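Local atomic coordinates of Lmo1340 protein (PDB entry 4NLM), a protein that is of unknown function but folds as a YqgU-like six-bladed beta propeller and is probably a lipoprotein of the Listeria cell surface. Residues A[51-56]-A[74-79]; A[58-63]-A[69-74]; A[83-88]-A[124-129]; A[324-329]-A[333-338]. All blocks are in the same frame, centred on the assembly; numbering follows the deposited sequence.

Contacts 1, 2 and 3 all draw on the antiparallel sheet of strands 47-55, 58-65, 68-75 and 81-87, whereas contact 4 is a hairpin in the neighbouring sheet. Contact 2 pairs the two inner strands; contact 1, its centre about 9 Å away, spans the end of that hairpin and shares L74 with it. Contact 3 lies about 12 Å from contact 2, between centres, and brings edge strand 81-87 against the turn before strand 126-132 of the next sheet. Contacts 1 and 4, with centres about 12 Å apart, are joined by W53 NE1 and L327 O at 2.9 Å. Contacts 3 and 4 do not touch, their nearest atoms being about 13 Å apart.

Contact 1 of 4, residues A[51-56]-A[74-79]; sequences VGWLSK and LNIYNE
W53 meets I76 at the rim of its indole rather than over a face: the methyl CD1 of I76 sits near the ring plane, 4.0 Å from CZ3 of W53, and the two side chains cross at about a right angle. The same methyl lies 3.9 Å from the backbone O of K56, so a single isoleucine tip fills the corner between the indole and the turning chain. It can do so because CG1 of I76 stands between the backbone N and the carbonyl carbon (chi1 73°). A branched aliphatic suits this place: CG1 lies over the centre of one face of the Y77 ring, while CG2 also faces the indole. W53 lies on strand 47-55 and I76 just after strand 68-75, two strands of one four-stranded antiparallel propeller blade with 58-65 between them; they meet past its end, where the chain bends at L54 and a classic beta bulge sets L54 and S55 against S58. The turn at 75-78 is shaped by N75, whose OD1 accepts from the backbone N of Y77 at 2.8 Å and from that of N78 at 3.0 Å, from opposite faces of the amide: an Asx turn extended by the second bond into an Asx motif. A water sits 2.7 Å from OH of Y77 and donates to O of K56 at 2.8 Å. The indole NE1 of W53 is bound to L327, and L334 touches W53, I76 and Y77.

Contact 2 of 4, residues A[58-63]-A[69-74]; sequences SVLLQT and TYFEEL
Backbone bonds zip V59 to L74, L61 to E72 and T63 to Y70, two per pair. The straightest runs from N of L61 to O of E72, 2.8 Å and 174°. Among side chains, OG of S58 donates to OE2 of E73 at 2.6 Å, using the carboxylate's anti lone pair; R82 holds the other oxygen in a salt bridge, so the glutamate is gripped at both oxygens. Packing falls on two faces. On one, Q62 lies alongside F71, its CG 3.5 Å from CE1 of the ring, and with CG anti to its backbone N (chi1 -176°) the extended chain follows the ring. On the other, CG2 of V59 meets CB of L74 at 3.9 Å, beta-branched and leucine side chains suiting a sheet face packed on L355 and I356 of strand 352-357. A water lies among T63 OG1, Y70 O and E72 OE1, and cannot serve all the acceptors near it at once; another links Q62 NE2 to T69 OG1. This is an antiparallel beta hairpin, the two central strands of a four-stranded propeller blade.

Contact 3 of 4, residues A[83-88]-A[124-129]; sequences PIFNTK and GSTVAS
The tight part of this contact is G124 laid against the backbone of I84: CA of G124 comes within 3.2 Å of O of I84 in a CA-H...O contact with an angle of 139° at the hydrogen. With no side chain, G124 can bring its CA right up to the carbonyl, and glycine also accepts its positive phi (73°), so the residue type answers both demands. Beside it, the F85 ring turns its edge to the chain, with CD1 3.8 Å from O of G124 and that oxygen near the ring plane; a C-H edge is the part of an aromatic that best tolerates a carbonyl. The ring arrives there because its CG is swung away from the backbone N (chi1 -177°). Strand 81-87 is an outermost strand of one propeller blade, and G124 lies in the turn that leads into strand 126-132, an outermost strand of the next, so the contact is made between adjacent blades. A classic beta bulge sets I84 and F85 both opposite F71, consistent with both lying beside the turn, while F85 also rests on I119 and L105. Farther along, the packing is loose, OG1 of T126 coming only within 4.5 Å of CE1 of F85. The wet side is marked by a water that donates to O of I84 and to O of G124, each at 2.9 Å, bridging two carbonyls that cannot bond to each other.

Contact 4 of 4, residues A[324-329]-A[333-338]; sequences QPILSY and DLVLYG
The backbone O of L327 is gripped by two donors: N of L336, 2.9 Å away across the hairpin, and the indole of W53 from the neighbouring sheet. N of L336 lies 34° out of the plane of the L327 carbonyl. In return L327 N bonds to O of L336 at 3.0 Å, and G338 N reaches O of P325 at 2.9 Å in the carbonyl plane. Apolar packing fills the face carrying I326, V335 and Y337. CG2 of I326 lies at the edge of the Y337 ring, in its plane, 3.7 Å from CD1, while CB of I326 is 3.8 Å from CG1 of V335. The first torsion of Y337 (chi1 173°) sets CG opposite its own N and carries the ring along to Q324. There the amide and ring planes are only 9° apart, with CD of Q324 3.6 Å from OH of Y337. Both polar ends turn to D322: the tyrosine hydroxyl bonds to its backbone O and Q324 NE2 to its OD2. G338 has backbone angles that suit glycine, and its CA passes 3.4 Å from OE1 of Q324. Beyond the paired strands a water takes over, accepting from N of Y329 and probably donating to O of L334. The chemistry implies a hairpin fastened both ways: one carbonyl ties its middle to the neighbouring blade, and D322 anchors the side chains at its open end.

Contact 1 of 4, residues A[51-56]-A[74-79]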
loop_
_atom_site.group_PDB
_atom_site.type_symbol
_atom_site.label_atom_id
_atom_site.label_comp_id
_atom_site.label_asym_id
_atom_site.label_seq_id
_atom_site.Cartn_x
_atom_site.Cartn_y
_atom_site.Cartn_z
ATOM N N VAL A 51 -7.705 2.920 -7.712
ATOM C CA VAL A 51 -7.230 2.842 -6.339
ATOM C C VAL A 51 -6.615 1.455 -6.045
ATOM O O VAL A 51 -5.634 1.338 -5.333
ATOM C CB VAL A 51 -8.400 3.106 -5.381
ATOM C CG1 VAL A 51 -7.997 2.883 -3.914
ATOM C CG2 VAL A 51 -8.931 4.511 -5.589
ATOM N N GLY A 52 -7.207 0.421 -6.615
ATOM C CA GLY A 52 -6.773 -0.959 -6.383
ATOM C C GLY A 52 -7.779 -1.949 -6.888
ATOM O O GLY A 52 -8.732 -1.597 -7.541
ATOM N N TRP A 53 -7.551 -3.227 -6.552
ATOM C CA TRP A 53 -8.432 -4.298 -6.944
ATOM C C TRP A 53 -9.645 -4.389 -6.018
ATOM O O TRP A 53 -9.538 -4.204 -4.809
ATOM C CB TRP A 53 -7.717 -5.650 -6.841
ATOM C CG TRP A 53 -6.570 -5.779 -7.805
ATOM C CD1 TRP A 53 -5.251 -5.694 -7.504
ATOM C CD2 TRP A 53 -6.658 -6.098 -9.173
ATOM N NE1 TRP A 53 -4.493 -5.923 -8.619
ATOM C CE2 TRP A 53 -5.337 -6.133 -9.673
ATOM C CE3 TRP A 53 -7.711 -6.329 -10.047
ATOM C CZ2 TRP A 53 -5.054 -6.425 -11.003
ATOM C CZ3 TRP A 53 -7.438 -6.567 -11.356
ATOM C CH2 TRP A 53 -6.111 -6.626 -11.828
ATOM N N LEU A 54 -10.782 -4.718 -6.616
ATOM C CA LEU A 54 -11.982 -5.103 -5.849
ATOM C C LEU A 54 -12.303 -6.582 -5.937
ATOM O O LEU A 54 -12.987 -7.114 -5.052
ATOM C CB LEU A 54 -13.191 -4.288 -6.294
ATOM C CG LEU A 54 -13.110 -2.788 -6.024
ATOM C CD1 LEU A 54 -14.335 -2.102 -6.576
ATOM C CD2 LEU A 54 -12.938 -2.503 -4.556
ATOM N N SER A 55 -11.811 -7.241 -6.990
ATOM C CA SER A 55 -12.029 -8.668 -7.210
ATOM C C SER A 55 -11.011 -9.091 -8.250
ATOM O O SER A 55 -10.283 -8.266 -8.763
ATOM C CB SER A 55 -13.431 -8.924 -7.741
ATOM O OG SER A 55 -13.596 -8.580 -9.100
ATOM N N LYS A 56 -11.019 -10.365 -8.635
ATOM C CA LYS A 56 -10.052 -10.822 -9.626
ATOM C C LYS A 56 -10.253 -10.145 -10.977
ATOM O O LYS A 56 -9.336 -10.122 -11.792
ATOM C CB LYS A 56 -10.048 -12.338 -9.801
ATOM C CG LYS A 56 -11.317 -12.892 -10.349
ATOM C CD LYS A 56 -11.223 -14.400 -10.491
ATOM C CE LYS A 56 -12.532 -14.975 -10.966
ATOM N NZ LYS A 56 -12.429 -16.445 -11.189
ATOM N N LEU A 74 -15.057 -1.081 -11.834
ATOM C CA LEU A 74 -14.809 -1.215 -13.268
ATOM C C LEU A 74 -14.345 -2.628 -13.564
ATOM O O LEU A 74 -13.361 -3.068 -13.005
ATOM C CB LEU A 74 -13.734 -0.234 -13.703
ATOM C CG LEU A 74 -13.219 -0.442 -15.139
ATOM C CD1 LEU A 74 -14.289 -0.157 -16.176
ATOM C CD2 LEU A 74 -11.999 0.413 -15.378
ATOM N N ASN A 75 -15.077 -3.323 -14.429
ATOM C CA ASN A 75 -14.677 -4.674 -14.827
ATOM C C ASN A 75 -13.542 -4.558 -15.848
ATOM O O ASN A 75 -13.659 -3.784 -16.789
ATOM C CB ASN A 75 -15.882 -5.407 -15.432
ATOM C CG ASN A 75 -15.585 -6.846 -15.769
ATOM O OD1 ASN A 75 -14.852 -7.152 -16.712
ATOM N ND2 ASN A 75 -16.139 -7.745 -14.989
ATOM N N ILE A 76 -12.465 -5.309 -15.648
ATOM C CA ILE A 76 -11.272 -5.187 -16.490
ATOM C C ILE A 76 -11.369 -5.864 -17.843
ATOM O O ILE A 76 -10.507 -5.634 -18.696
ATOM C CB ILE A 76 -10.016 -5.700 -15.767
ATOM C CG1 ILE A 76 -10.024 -7.233 -15.661
ATOM C CG2 ILE A 76 -9.850 -5.059 -14.394
ATOM C CD1 ILE A 76 -8.821 -7.812 -14.936
ATOM N N TYR A 77 -12.405 -6.680 -18.027
ATOM C CA TYR A 77 -12.580 -7.422 -19.276
ATOM C C TYR A 77 -13.702 -6.912 -20.166
ATOM O O TYR A 77 -13.588 -6.978 -21.387
ATOM C CB TYR A 77 -12.840 -8.915 -18.996
ATOM C CG TYR A 77 -11.714 -9.618 -18.279
ATOM C CD1 TYR A 77 -10.445 -9.685 -18.849
ATOM C CD2 TYR A 77 -11.904 -10.219 -17.043
ATOM C CE1 TYR A 77 -9.405 -10.326 -18.206
ATOM C CE2 TYR A 77 -10.866 -10.872 -16.397
ATOM C CZ TYR A 77 -9.622 -10.913 -16.980
ATOM O OH TYR A 77 -8.583 -11.555 -16.343
ATOM N N ASN A 78 -14.768 -6.390 -19.580
ATOM C CA ASN A 78 -15.913 -5.999 -20.384
ATOM C C ASN A 78 -16.343 -4.535 -20.261
ATOM O O ASN A 78 -17.378 -4.149 -20.802
ATOM C CB ASN A 78 -17.062 -6.981 -20.112
ATOM C CG ASN A 78 -17.567 -6.896 -18.686
ATOM O OD1 ASN A 78 -17.512 -5.841 -18.080
ATOM N ND2 ASN A 78 -18.055 -8.015 -18.146
ATOM N N GLU A 79 -15.573 -3.751 -19.504
ATOM C CA GLU A 79 -15.765 -2.296 -19.375
ATOM C C GLU A 79 -17.003 -1.893 -18.610
ATOM O O GLU A 79 -17.321 -0.717 -18.561
ATOM C CB GLU A 79 -15.766 -1.617 -20.753
ATOM C CG GLU A 79 -14.566 -1.965 -21.628
ATOM C CD GLU A 79 -14.696 -1.405 -23.036
ATOM O OE1 GLU A 79 -15.436 -0.422 -23.246
ATOM O OE2 GLU A 79 -14.067 -1.960 -23.954
HETATM O O HOH W 1 -8.848 -12.091 -13.731
#

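Contact 2 of 4, residues A[58-63]-A[69-74]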
loop_
_atom_site.group_PDB
_atom_site.type_symbol
_atom_site.label_atom_id
_atom_site.label_comp_id
_atom_site.label_asym_id
_atom_site.label_seq_id
_atom_site.Cartn_x
_atom_site.Cartn_y
_atom_site.Cartn_z
ATOM N N SER A 58 -11.991 -6.913 -11.345
ATOM C CA SER A 58 -12.490 -5.543 -11.261
ATOM C C SER A 58 -11.661 -4.696 -10.338
ATOM O O SER A 58 -10.992 -5.218 -9.439
ATOM C CB SER A 58 -13.948 -5.514 -10.855
ATOM O OG SER A 58 -14.077 -5.950 -9.514
ATOM N N VAL A 59 -11.736 -3.379 -10.582
ATOM C CA VAL A 59 -10.953 -2.413 -9.856
ATOM C C VAL A 59 -11.853 -1.279 -9.372
ATOM O O VAL A 59 -12.962 -1.107 -9.860
ATOM C CB VAL A 59 -9.810 -1.832 -10.710
ATOM C CG1 VAL A 59 -8.892 -2.965 -11.126
ATOM C CG2 VAL A 59 -10.332 -1.010 -11.895
ATOM N N LEU A 60 -11.334 -0.545 -8.390
ATOM C CA LEU A 60 -11.958 0.680 -7.906
ATOM C C LEU A 60 -11.415 1.891 -8.691
ATOM O O LEU A 60 -10.252 2.161 -8.609
ATOM C CB LEU A 60 -11.706 0.840 -6.401
ATOM C CG LEU A 60 -12.292 2.086 -5.751
ATOM C CD1 LEU A 60 -13.780 2.137 -5.924
ATOM C CD2 LEU A 60 -11.895 2.170 -4.292
ATOM N N LEU A 61 -12.320 2.500 -9.428
ATOM C CA LEU A 61 -12.025 3.645 -10.299
ATOM C C LEU A 61 -12.509 4.930 -9.679
ATOM O O LEU A 61 -13.659 5.050 -9.297
ATOM C CB LEU A 61 -12.739 3.420 -11.632
ATOM C CG LEU A 61 -12.649 4.537 -12.638
ATOM C CD1 LEU A 61 -11.220 4.858 -13.077
ATOM C CD2 LEU A 61 -13.529 4.268 -13.853
ATOM N N GLN A 62 -11.616 5.914 -9.635
ATOM C CA GLN A 62 -11.900 7.259 -9.114
ATOM C C GLN A 62 -11.759 8.283 -10.237
ATOM O O GLN A 62 -10.716 8.389 -10.878
ATOM C CB GLN A 62 -10.935 7.574 -7.990
ATOM C CG GLN A 62 -11.202 8.917 -7.302
ATOM C CD GLN A 62 -10.148 9.245 -6.293
ATOM O OE1 GLN A 62 -9.541 8.348 -5.705
ATOM N NE2 GLN A 62 -9.960 10.532 -6.031
ATOM N N THR A 63 -12.846 9.016 -10.453
ATOM C CA THR A 63 -12.891 10.085 -11.459
ATOM C C THR A 63 -13.537 11.301 -10.792
ATOM O O THR A 63 -14.113 11.206 -9.702
ATOM C CB THR A 63 -13.730 9.680 -12.668
ATOM O OG1 THR A 63 -15.069 9.353 -12.281
ATOM C CG2 THR A 63 -13.119 8.503 -13.426
ATOM N N THR A 69 -16.513 13.844 -7.010
ATOM C CA THR A 69 -15.667 12.677 -7.173
ATOM C C THR A 69 -16.572 11.471 -7.176
ATOM O O THR A 69 -17.413 11.299 -6.274
ATOM C CB THR A 69 -14.622 12.573 -6.061
ATOM O OG1 THR A 69 -13.716 13.670 -6.127
ATOM C CG2 THR A 69 -13.828 11.299 -6.186
ATOM N N TYR A 70 -16.360 10.621 -8.172
ATOM C CA TYR A 70 -17.095 9.390 -8.335
ATOM C C TYR A 70 -16.216 8.171 -8.114
ATOM O O TYR A 70 -15.102 8.097 -8.616
ATOM C CB TYR A 70 -17.715 9.292 -9.739
ATOM C CG TYR A 70 -18.709 10.385 -10.030
ATOM C CD1 TYR A 70 -18.310 11.584 -10.594
ATOM C CD2 TYR A 70 -20.046 10.221 -9.746
ATOM C CE1 TYR A 70 -19.212 12.591 -10.861
ATOM C CE2 TYR A 70 -20.959 11.243 -9.995
ATOM C CZ TYR A 70 -20.534 12.416 -10.564
ATOM O OH TYR A 70 -21.442 13.430 -10.804
ATOM N N PHE A 71 -16.745 7.203 -7.369
ATOM C CA PHE A 71 -16.107 5.902 -7.160
ATOM C C PHE A 71 -16.976 4.852 -7.820
ATOM O O PHE A 71 -18.173 4.779 -7.571
ATOM C CB PHE A 71 -15.907 5.613 -5.665
ATOM C CG PHE A 71 -14.930 6.541 -5.038
ATOM C CD1 PHE A 71 -13.587 6.305 -5.154
ATOM C CD2 PHE A 71 -15.348 7.658 -4.349
ATOM C CE1 PHE A 71 -12.668 7.145 -4.608
ATOM C CE2 PHE A 71 -14.423 8.527 -3.800
ATOM C CZ PHE A 71 -13.083 8.276 -3.932
ATOM N N GLU A 72 -16.345 4.060 -8.683
ATOM C CA GLU A 72 -17.022 3.012 -9.424
ATOM C C GLU A 72 -16.234 1.708 -9.387
ATOM O O GLU A 72 -15.002 1.720 -9.284
ATOM C CB GLU A 72 -17.164 3.427 -10.909
ATOM C CG GLU A 72 -18.056 4.631 -11.171
ATOM C CD GLU A 72 -17.954 5.138 -12.593
ATOM O OE1 GLU A 72 -16.834 5.453 -12.998
ATOM O OE2 GLU A 72 -18.993 5.234 -13.270
ATOM N N GLU A 73 -16.968 0.597 -9.516
ATOM C CA GLU A 73 -16.320 -0.682 -9.797
ATOM C C GLU A 73 -16.245 -0.801 -11.313
ATOM O O GLU A 73 -17.249 -0.655 -11.972
ATOM C CB GLU A 73 -17.093 -1.829 -9.184
ATOM C CG GLU A 73 -16.463 -3.198 -9.460
ATOM C CD GLU A 73 -17.077 -4.289 -8.653
ATOM O OE1 GLU A 73 -18.216 -4.080 -8.218
ATOM O OE2 GLU A 73 -16.437 -5.356 -8.493
ATOM N N LEU A 74 -15.057 -1.081 -11.834
ATOM C CA LEU A 74 -14.809 -1.215 -13.268
ATOM C C LEU A 74 -14.345 -2.628 -13.564
ATOM O O LEU A 74 -13.361 -3.068 -13.005
ATOM C CB LEU A 74 -13.734 -0.234 -13.703
ATOM C CG LEU A 74 -13.219 -0.442 -15.139
ATOM C CD1 LEU A 74 -14.289 -0.157 -16.176
ATOM C CD2 LEU A 74 -11.999 0.413 -15.378
HETATM O O HOH W 2 -11.125 13.030 -6.943
HETATM O O HOH W 3 -15.229 6.819 -11.356
#

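Contact 3 of 4, residues A[83-88]-A[124-129]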
loop_
_atom_site.group_PDB
_atom_site.type_symbol
_atom_site.label_atom_id
_atom_site.label_comp_id
_atom_site.label_asym_id
_atom_site.label_seq_id
_atom_site.Cartn_x
_atom_site.Cartn_y
_atom_site.Cartn_z
ATOM N N PRO A 83 -21.727 2.175 -10.120
ATOM C CA PRO A 83 -21.509 3.267 -9.180
ATOM C C PRO A 83 -21.496 2.783 -7.750
ATOM O O PRO A 83 -22.342 1.991 -7.391
ATOM C CB PRO A 83 -22.711 4.182 -9.409
ATOM C CG PRO A 83 -23.782 3.274 -9.889
ATOM C CD PRO A 83 -23.103 2.159 -10.642
ATOM N N ILE A 84 -20.546 3.253 -6.953
ATOM C CA ILE A 84 -20.474 2.936 -5.553
ATOM C C ILE A 84 -20.849 4.124 -4.669
ATOM O O ILE A 84 -21.759 4.054 -3.870
ATOM C CB ILE A 84 -19.064 2.440 -5.167
ATOM C CG1 ILE A 84 -18.687 1.206 -6.009
ATOM C CG2 ILE A 84 -19.020 2.082 -3.681
ATOM C CD1 ILE A 84 -17.210 0.901 -6.006
ATOM N N PHE A 85 -20.167 5.251 -4.841
ATOM C CA PHE A 85 -20.306 6.425 -3.963
ATOM C C PHE A 85 -19.802 7.646 -4.677
ATOM O O PHE A 85 -18.919 7.552 -5.532
ATOM C CB PHE A 85 -19.446 6.181 -2.658
ATOM C CG PHE A 85 -19.520 7.240 -1.614
ATOM C CD1 PHE A 85 -20.456 7.143 -0.609
ATOM C CD2 PHE A 85 -18.598 8.271 -1.562
ATOM C CE1 PHE A 85 -20.521 8.099 0.405
ATOM C CE2 PHE A 85 -18.650 9.230 -0.560
ATOM C CZ PHE A 85 -19.621 9.143 0.420
ATOM N N ASN A 86 -20.340 8.794 -4.319
ATOM C CA ASN A 86 -19.816 10.039 -4.846
ATOM C C ASN A 86 -19.827 11.110 -3.748
ATOM O O ASN A 86 -20.596 11.016 -2.785
ATOM C CB ASN A 86 -20.565 10.478 -6.110
ATOM C CG ASN A 86 -21.999 10.874 -5.844
ATOM O OD1 ASN A 86 -22.284 11.967 -5.322
ATOM N ND2 ASN A 86 -22.908 10.042 -6.276
ATOM N N THR A 87 -18.991 12.143 -3.916
ATOM C CA THR A 87 -18.887 13.194 -2.921
ATOM C C THR A 87 -18.304 14.452 -3.506
ATOM O O THR A 87 -17.520 14.408 -4.457
ATOM C CB THR A 87 -18.007 12.763 -1.724
ATOM O OG1 THR A 87 -17.989 13.787 -0.731
ATOM C CG2 THR A 87 -16.595 12.431 -2.128
ATOM N N LYS A 88 -18.685 15.591 -2.926
ATOM C CA LYS A 88 -18.084 16.874 -3.296
ATOM C C LYS A 88 -16.937 17.246 -2.355
ATOM O O LYS A 88 -16.273 18.265 -2.548
ATOM C CB LYS A 88 -19.139 17.968 -3.285
ATOM C CG LYS A 88 -20.158 17.771 -4.387
ATOM C CD LYS A 88 -21.113 18.936 -4.498
ATOM C CE LYS A 88 -21.868 18.905 -5.817
ATOM N NZ LYS A 88 -20.986 19.223 -6.978
ATOM N N GLY A 124 -22.784 1.005 -1.412
ATOM C CA GLY A 124 -22.368 2.390 -1.197
ATOM C C GLY A 124 -22.888 3.032 0.079
ATOM O O GLY A 124 -22.809 4.252 0.252
ATOM N N SER A 125 -23.431 2.227 0.980
ATOM C CA SER A 125 -23.946 2.738 2.250
ATOM C C SER A 125 -22.813 3.050 3.210
ATOM O O SER A 125 -21.729 2.475 3.140
ATOM C CB SER A 125 -24.912 1.738 2.891
ATOM O OG SER A 125 -24.253 0.519 3.223
ATOM N N THR A 126 -23.083 3.982 4.112
ATOM C CA THR A 126 -22.107 4.362 5.115
ATOM C C THR A 126 -22.231 3.400 6.316
ATOM O O THR A 126 -23.253 3.355 7.001
ATOM C CB THR A 126 -22.264 5.848 5.506
ATOM O OG1 THR A 126 -22.046 6.684 4.353
ATOM C CG2 THR A 126 -21.287 6.221 6.613
ATOM N N VAL A 127 -21.176 2.630 6.563
ATOM C CA VAL A 127 -21.119 1.666 7.668
ATOM C C VAL A 127 -20.770 2.359 8.984
ATOM O O VAL A 127 -21.275 2.004 10.038
ATOM C CB VAL A 127 -20.027 0.590 7.367
ATOM C CG1 VAL A 127 -19.841 -0.348 8.547
ATOM C CG2 VAL A 127 -20.374 -0.150 6.084
ATOM N N ALA A 128 -19.903 3.362 8.923
ATOM C CA ALA A 128 -19.447 4.066 10.120
ATOM C C ALA A 128 -18.804 5.378 9.702
ATOM O O ALA A 128 -18.348 5.519 8.573
ATOM C CB ALA A 128 -18.450 3.213 10.894
ATOM N N SER A 129 -18.740 6.313 10.635
ATOM C CA SER A 129 -18.152 7.586 10.357
ATOM C C SER A 129 -17.672 8.263 11.634
ATOM O O SER A 129 -18.264 8.087 12.689
ATOM C CB SER A 129 -19.221 8.461 9.690
ATOM O OG SER A 129 -18.728 9.698 9.247
HETATM O O HOH W 4 -23.592 5.665 -2.216
#

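Contact 4 of 4, residues A[324-329]-A[333-338]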
loop_
_atom_site.group_PDB
_atom_site.type_symbol
_atom_site.label_atom_id
_atom_site.label_comp_id
_atom_site.label_asym_id
_atom_site.label_seq_id
_atom_site.Cartn_x
_atom_site.Cartn_y
_atom_site.Cartn_z
ATOM N N GLN A 324 7.740 1.784 -10.829
ATOM C CA GLN A 324 6.535 2.524 -10.471
ATOM C C GLN A 324 5.719 1.596 -9.574
ATOM O O GLN A 324 5.997 0.400 -9.514
ATOM C CB GLN A 324 5.735 2.935 -11.703
ATOM C CG GLN A 324 6.562 3.751 -12.695
ATOM C CD GLN A 324 5.776 4.251 -13.875
ATOM O OE1 GLN A 324 4.586 4.022 -13.986
ATOM N NE2 GLN A 324 6.449 4.978 -14.747
ATOM N N PRO A 325 4.710 2.112 -8.879
ATOM C CA PRO A 325 3.950 1.240 -7.976
ATOM C C PRO A 325 3.331 0.043 -8.676
ATOM O O PRO A 325 2.913 0.106 -9.832
ATOM C CB PRO A 325 2.896 2.202 -7.418
ATOM C CG PRO A 325 3.559 3.539 -7.419
ATOM C CD PRO A 325 4.312 3.520 -8.715
ATOM N N ILE A 326 3.207 -1.030 -7.888
ATOM C CA ILE A 326 2.617 -2.310 -8.313
ATOM C C ILE A 326 1.742 -2.877 -7.202
ATOM O O ILE A 326 2.065 -2.732 -6.054
ATOM C CB ILE A 326 3.661 -3.330 -8.756
ATOM C CG1 ILE A 326 4.835 -3.407 -7.765
ATOM C CG2 ILE A 326 4.122 -3.030 -10.179
ATOM C CD1 ILE A 326 5.806 -4.563 -8.047
ATOM N N LEU A 327 0.655 -3.517 -7.610
ATOM C CA LEU A 327 -0.274 -4.112 -6.619
ATOM C C LEU A 327 -0.933 -5.327 -7.248
ATOM O O LEU A 327 -1.668 -5.245 -8.238
ATOM C CB LEU A 327 -1.338 -3.088 -6.236
ATOM C CG LEU A 327 -2.365 -3.627 -5.235
ATOM C CD1 LEU A 327 -1.757 -3.974 -3.895
ATOM C CD2 LEU A 327 -3.471 -2.594 -5.073
ATOM N N SER A 328 -0.773 -6.466 -6.583
ATOM C CA SER A 328 -1.425 -7.685 -7.003
ATOM C C SER A 328 -2.745 -7.885 -6.282
ATOM O O SER A 328 -3.099 -7.167 -5.366
ATOM C CB SER A 328 -0.517 -8.896 -6.774
ATOM O OG SER A 328 -0.377 -9.193 -5.402
ATOM N N TYR A 329 -3.463 -8.889 -6.765
ATOM C CA TYR A 329 -4.712 -9.333 -6.159
ATOM C C TYR A 329 -4.455 -10.619 -5.351
ATOM O O TYR A 329 -3.377 -11.185 -5.414
ATOM C CB TYR A 329 -5.803 -9.502 -7.232
ATOM C CG TYR A 329 -7.137 -9.928 -6.648
ATOM C CD1 TYR A 329 -7.838 -9.062 -5.804
ATOM C CD2 TYR A 329 -7.666 -11.191 -6.893
ATOM C CE1 TYR A 329 -9.029 -9.451 -5.230
ATOM C CE2 TYR A 329 -8.842 -11.593 -6.311
ATOM C CZ TYR A 329 -9.528 -10.717 -5.487
ATOM O OH TYR A 329 -10.713 -11.125 -4.906
ATOM N N ASP A 333 -2.608 -13.859 -11.576
ATOM C CA ASP A 333 -1.315 -13.272 -11.947
ATOM C C ASP A 333 -1.344 -11.857 -12.432
ATOM O O ASP A 333 -0.329 -11.368 -12.932
ATOM C CB ASP A 333 -0.645 -14.182 -12.971
ATOM C CG ASP A 333 -0.456 -15.575 -12.422
ATOM O OD1 ASP A 333 0.052 -15.717 -11.275
ATOM O OD2 ASP A 333 -0.861 -16.502 -13.122
ATOM N N LEU A 334 -2.462 -11.183 -12.280
ATOM C CA LEU A 334 -2.554 -9.812 -12.755
ATOM C C LEU A 334 -2.097 -8.826 -11.684
ATOM O O LEU A 334 -2.455 -8.934 -10.515
ATOM C CB LEU A 334 -3.963 -9.497 -13.204
ATOM C CG LEU A 334 -4.548 -10.381 -14.277
ATOM C CD1 LEU A 334 -5.930 -9.897 -14.646
ATOM C CD2 LEU A 334 -3.654 -10.435 -15.509
ATOM N N VAL A 335 -1.384 -7.792 -12.147
ATOM C CA VAL A 335 -0.786 -6.816 -11.236
ATOM C C VAL A 335 -1.015 -5.426 -11.814
ATOM O O VAL A 335 -0.693 -5.156 -12.981
ATOM C CB VAL A 335 0.718 -7.096 -11.106
ATOM C CG1 VAL A 335 1.440 -6.009 -10.328
ATOM C CG2 VAL A 335 0.963 -8.465 -10.498
ATOM N N LEU A 336 -1.617 -4.550 -11.022
ATOM C CA LEU A 336 -1.760 -3.139 -11.428
ATOM C C LEU A 336 -0.395 -2.509 -11.379
ATOM O O LEU A 336 0.399 -2.762 -10.492
ATOM C CB LEU A 336 -2.728 -2.417 -10.508
ATOM C CG LEU A 336 -4.199 -2.847 -10.641
ATOM C CD1 LEU A 336 -4.999 -2.373 -9.438
ATOM C CD2 LEU A 336 -4.791 -2.316 -11.939
ATOM N N TYR A 337 -0.161 -1.596 -12.327
ATOM C CA TYR A 337 1.126 -0.944 -12.476
ATOM C C TYR A 337 0.955 0.535 -12.794
ATOM O O TYR A 337 0.131 0.885 -13.630
ATOM C CB TYR A 337 1.915 -1.603 -13.629
ATOM C CG TYR A 337 3.213 -0.920 -14.019
ATOM C CD1 TYR A 337 4.278 -0.893 -13.168
ATOM C CD2 TYR A 337 3.355 -0.283 -15.253
ATOM C CE1 TYR A 337 5.462 -0.288 -13.497
ATOM C CE2 TYR A 337 4.535 0.347 -15.619
ATOM C CZ TYR A 337 5.591 0.354 -14.741
ATOM O OH TYR A 337 6.752 1.018 -15.125
ATOM N N GLY A 338 1.777 1.351 -12.144
ATOM C CA GLY A 338 1.853 2.796 -12.448
ATOM C C GLY A 338 1.450 3.639 -11.280
ATOM O O GLY A 338 0.727 3.177 -10.375
HETATM O O HOH W 5 -2.465 -10.900 -8.673
#